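Long-range contact in octenoyl-coa reductase/carboxylase (PDB 4A0S), which carboxylates and reduces 2-octenoyl-CoA using NADP as cofactor, a carbon-fixing step that supplies an extender unit for cinnabaramide polyketide biosynthesis: residues A383-A393 with V406-M414. Residues are numbered along the deposited sequence; the frame is centred on the assembly and turned at random.
Sequences AMSAVYPLAEA and VGKVAVLCM
Tyr388 lies across Val409, and its side chain is easily traced outward. CB stands 4.1 Å from Ala410 O; CG sits beside the backbone N (chi1 -73°), turning one ring edge to Val409. There CD1 meets Val409 CG1 at 3.3 Å, close to the ring plane, and CE1 follows at 3.5 Å. The hydroxyl runs on past that methyl, with OH 5.5 Å from Val409 CG1. Helix 393-401 packs on the same ring through Glu395, Ala396 and Val399, completing a beta-alpha-beta unit: strands 384-389 and 408-412 run parallel, and strand 64-73 flanks the latter. Across the strands, Tyr388 N donates to Ala410 O at 2.9 Å. On the other face Val387 CG1 presses tightly on Leu412 CG, 3.5 Å away. A beta bulge between Met384 and Ala386 shifts the register and aims Ser385 at the turn before strand 408-412. Its OG donates to Val406 O at 2.5 Å, nearly along the C=O axis, and accepts from a water that Val406 N also holds. An alanine here would remove this hydroxyl and is likely to leave Val406 O without its donor, beside Gly407, which touches the NADP.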
loop_
_atom_site.group_PDB
_atom_site.type_symbol
_atom_site.label_atom_id
_atom_site.label_comp_id
_atom_site.label_asym_id
_atom_site.label_seq_id
_atom_site.Cartn_x
_atom_site.Cartn_y
_atom_site.Cartn_z
ATOM N N ALA A 383 -25.878 4.350 -15.579
ATOM C CA ALA A 383 -26.765 5.072 -14.699
ATOM C C ALA A 383 -27.587 6.065 -15.520
ATOM O O ALA A 383 -28.026 7.076 -15.001
ATOM C CB ALA A 383 -25.955 5.802 -13.654
ATOM N N MET A 384 -27.798 5.764 -16.797
ATOM C CA MET A 384 -28.534 6.685 -17.657
ATOM C C MET A 384 -29.972 6.734 -17.208
ATOM O O MET A 384 -30.572 5.707 -16.937
ATOM C CB MET A 384 -28.446 6.249 -19.106
ATOM C CG MET A 384 -29.090 7.215 -20.074
ATOM S SD MET A 384 -28.910 6.542 -21.706
ATOM C CE MET A 384 -30.205 5.295 -21.709
ATOM N N SER A 385 -30.519 7.932 -17.114
ATOM C CA SER A 385 -31.902 8.102 -16.685
ATOM C C SER A 385 -32.692 8.930 -17.673
ATOM O O SER A 385 -33.929 8.969 -17.620
ATOM C CB SER A 385 -31.946 8.782 -15.328
ATOM O OG SER A 385 -31.444 10.101 -15.393
ATOM N N ALA A 386 -31.972 9.616 -18.552
ATOM C CA ALA A 386 -32.590 10.494 -19.527
ATOM C C ALA A 386 -31.657 10.652 -20.699
ATOM O O ALA A 386 -30.443 10.521 -20.562
ATOM C CB ALA A 386 -32.912 11.857 -18.901
ATOM N N VAL A 387 -32.234 10.897 -21.867
ATOM C CA VAL A 387 -31.444 11.093 -23.061
ATOM C C VAL A 387 -31.989 12.336 -23.734
ATOM O O VAL A 387 -33.195 12.508 -23.831
ATOM C CB VAL A 387 -31.560 9.881 -24.020
ATOM C CG1 VAL A 387 -30.602 10.038 -25.185
ATOM C CG2 VAL A 387 -31.318 8.572 -23.279
ATOM N N TYR A 388 -31.101 13.225 -24.155
ATOM C CA TYR A 388 -31.486 14.397 -24.911
ATOM C C TYR A 388 -30.715 14.366 -26.201
ATOM O O TYR A 388 -29.565 13.913 -26.210
ATOM C CB TYR A 388 -31.102 15.666 -24.155
ATOM C CG TYR A 388 -31.966 15.939 -22.979
ATOM C CD1 TYR A 388 -31.771 15.266 -21.774
ATOM C CD2 TYR A 388 -33.003 16.869 -23.063
ATOM C CE1 TYR A 388 -32.586 15.506 -20.687
ATOM C CE2 TYR A 388 -33.820 17.124 -21.984
ATOM C CZ TYR A 388 -33.609 16.442 -20.800
ATOM O OH TYR A 388 -34.418 16.701 -19.727
ATOM N N PRO A 389 -31.324 14.851 -27.290
ATOM C CA PRO A 389 -30.525 15.059 -28.476
ATOM C C PRO A 389 -29.542 16.189 -28.232
ATOM O O PRO A 389 -29.752 17.041 -27.340
ATOM C CB PRO A 389 -31.552 15.507 -29.508
ATOM C CG PRO A 389 -32.615 16.168 -28.709
ATOM C CD PRO A 389 -32.713 15.336 -27.470
ATOM N N LEU A 390 -28.474 16.195 -29.021
ATOM C CA LEU A 390 -27.526 17.293 -28.974
ATOM C C LEU A 390 -28.248 18.642 -29.090
ATOM O O LEU A 390 -27.889 19.593 -28.394
ATOM C CB LEU A 390 -26.446 17.135 -30.053
ATOM C CG LEU A 390 -25.271 18.109 -29.881
ATOM C CD1 LEU A 390 -24.639 18.048 -28.474
ATOM C CD2 LEU A 390 -24.250 17.877 -30.954
ATOM N N ALA A 391 -29.259 18.705 -29.959
ATOM C CA ALA A 391 -30.101 19.901 -30.132
ATOM C C ALA A 391 -30.544 20.476 -28.791
ATOM O O ALA A 391 -30.659 21.695 -28.628
ATOM C CB ALA A 391 -31.326 19.557 -30.963
ATOM N N GLU A 392 -30.779 19.587 -27.830
ATOM C CA GLU A 392 -31.279 19.995 -26.535
ATOM C C GLU A 392 -30.261 19.804 -25.430
ATOM O O GLU A 392 -30.637 19.680 -24.276
ATOM C CB GLU A 392 -32.549 19.210 -26.210
ATOM C CG GLU A 392 -33.658 19.428 -27.223
ATOM C CD GLU A 392 -34.788 18.418 -27.062
ATOM O OE1 GLU A 392 -35.104 18.066 -25.905
ATOM O OE2 GLU A 392 -35.330 17.960 -28.095
ATOM N N ALA A 393 -28.976 19.774 -25.786
ATOM C CA ALA A 393 -27.911 19.555 -24.801
ATOM C C ALA A 393 -27.859 20.660 -23.756
ATOM O O ALA A 393 -27.546 20.408 -22.595
ATOM C CB ALA A 393 -26.559 19.404 -25.491
ATOM N N VAL A 406 -31.528 12.188 -11.803
ATOM C CA VAL A 406 -30.781 11.233 -11.027
ATOM C C VAL A 406 -29.909 10.518 -12.042
ATOM O O VAL A 406 -30.210 10.534 -13.250
ATOM C CB VAL A 406 -31.703 10.266 -10.256
ATOM C CG1 VAL A 406 -32.568 11.060 -9.304
ATOM C CG2 VAL A 406 -32.564 9.423 -11.225
ATOM N N GLY A 407 -28.818 9.925 -11.566
ATOM C CA GLY A 407 -27.924 9.227 -12.444
ATOM C C GLY A 407 -27.363 10.161 -13.485
ATOM O O GLY A 407 -26.924 11.268 -13.176
ATOM N N LYS A 408 -27.405 9.707 -14.729
ATOM C CA LYS A 408 -26.714 10.364 -15.803
ATOM C C LYS A 408 -27.674 10.739 -16.903
ATOM O O LYS A 408 -28.523 9.948 -17.315
ATOM C CB LYS A 408 -25.648 9.442 -16.392
ATOM C CG LYS A 408 -24.406 9.221 -15.535
ATOM C CD LYS A 408 -23.540 10.462 -15.369
ATOM C CE LYS A 408 -23.163 11.063 -16.706
ATOM N NZ LYS A 408 -22.193 12.167 -16.558
ATOM N N VAL A 409 -27.500 11.950 -17.385
ATOM C CA VAL A 409 -28.237 12.420 -18.531
ATOM C C VAL A 409 -27.358 12.255 -19.745
ATOM O O VAL A 409 -26.316 12.883 -19.854
ATOM C CB VAL A 409 -28.644 13.883 -18.397
ATOM C CG1 VAL A 409 -29.455 14.289 -19.639
ATOM C CG2 VAL A 409 -29.489 14.068 -17.165
ATOM N N ALA A 410 -27.782 11.386 -20.645
ATOM C CA ALA A 410 -27.054 11.152 -21.856
ATOM C C ALA A 410 -27.437 12.215 -22.852
ATOM O O ALA A 410 -28.538 12.780 -22.794
ATOM C CB ALA A 410 -27.390 9.780 -22.399
ATOM N N VAL A 411 -26.528 12.472 -23.776
ATOM C CA VAL A 411 -26.824 13.327 -24.904
ATOM C C VAL A 411 -26.452 12.546 -26.145
ATOM O O VAL A 411 -25.303 12.121 -26.304
ATOM C CB VAL A 411 -26.053 14.683 -24.830
ATOM C CG1 VAL A 411 -26.282 15.524 -26.068
ATOM C CG2 VAL A 411 -26.460 15.481 -23.590
ATOM N N LEU A 412 -27.429 12.330 -27.014
ATOM C CA LEU A 412 -27.136 11.791 -28.321
ATOM C C LEU A 412 -26.429 12.897 -29.071
ATOM O O LEU A 412 -26.784 14.070 -28.950
ATOM C CB LEU A 412 -28.412 11.389 -29.065
ATOM C CG LEU A 412 -29.290 10.345 -28.390
ATOM C CD1 LEU A 412 -30.656 10.226 -29.108
ATOM C CD2 LEU A 412 -28.569 8.998 -28.258
ATOM N N CYS A 413 -25.401 12.532 -29.817
ATOM C CA CYS A 413 -24.693 13.518 -30.586
ATOM C C CYS A 413 -24.958 13.201 -32.028
ATOM O O CYS A 413 -25.942 13.683 -32.599
ATOM C CB CYS A 413 -23.213 13.492 -30.233
ATOM S SG CYS A 413 -22.998 13.962 -28.517
ATOM N N MET A 414 -24.122 12.362 -32.608
ATOM C CA MET A 414 -24.367 11.922 -33.954
ATOM C C MET A 414 -25.453 10.849 -34.013
ATOM O O MET A 414 -26.130 10.738 -35.022
ATOM C CB MET A 414 -23.082 11.437 -34.604
ATOM C CG MET A 414 -23.134 11.421 -36.114
ATOM S SD MET A 414 -21.570 10.803 -36.713
ATOM C CE MET A 414 -20.623 12.334 -36.715
HETATM O O HOH W 1 -33.060 11.932 -14.546
HETATM O O HOH W 2 -28.469 14.372 -31.445
#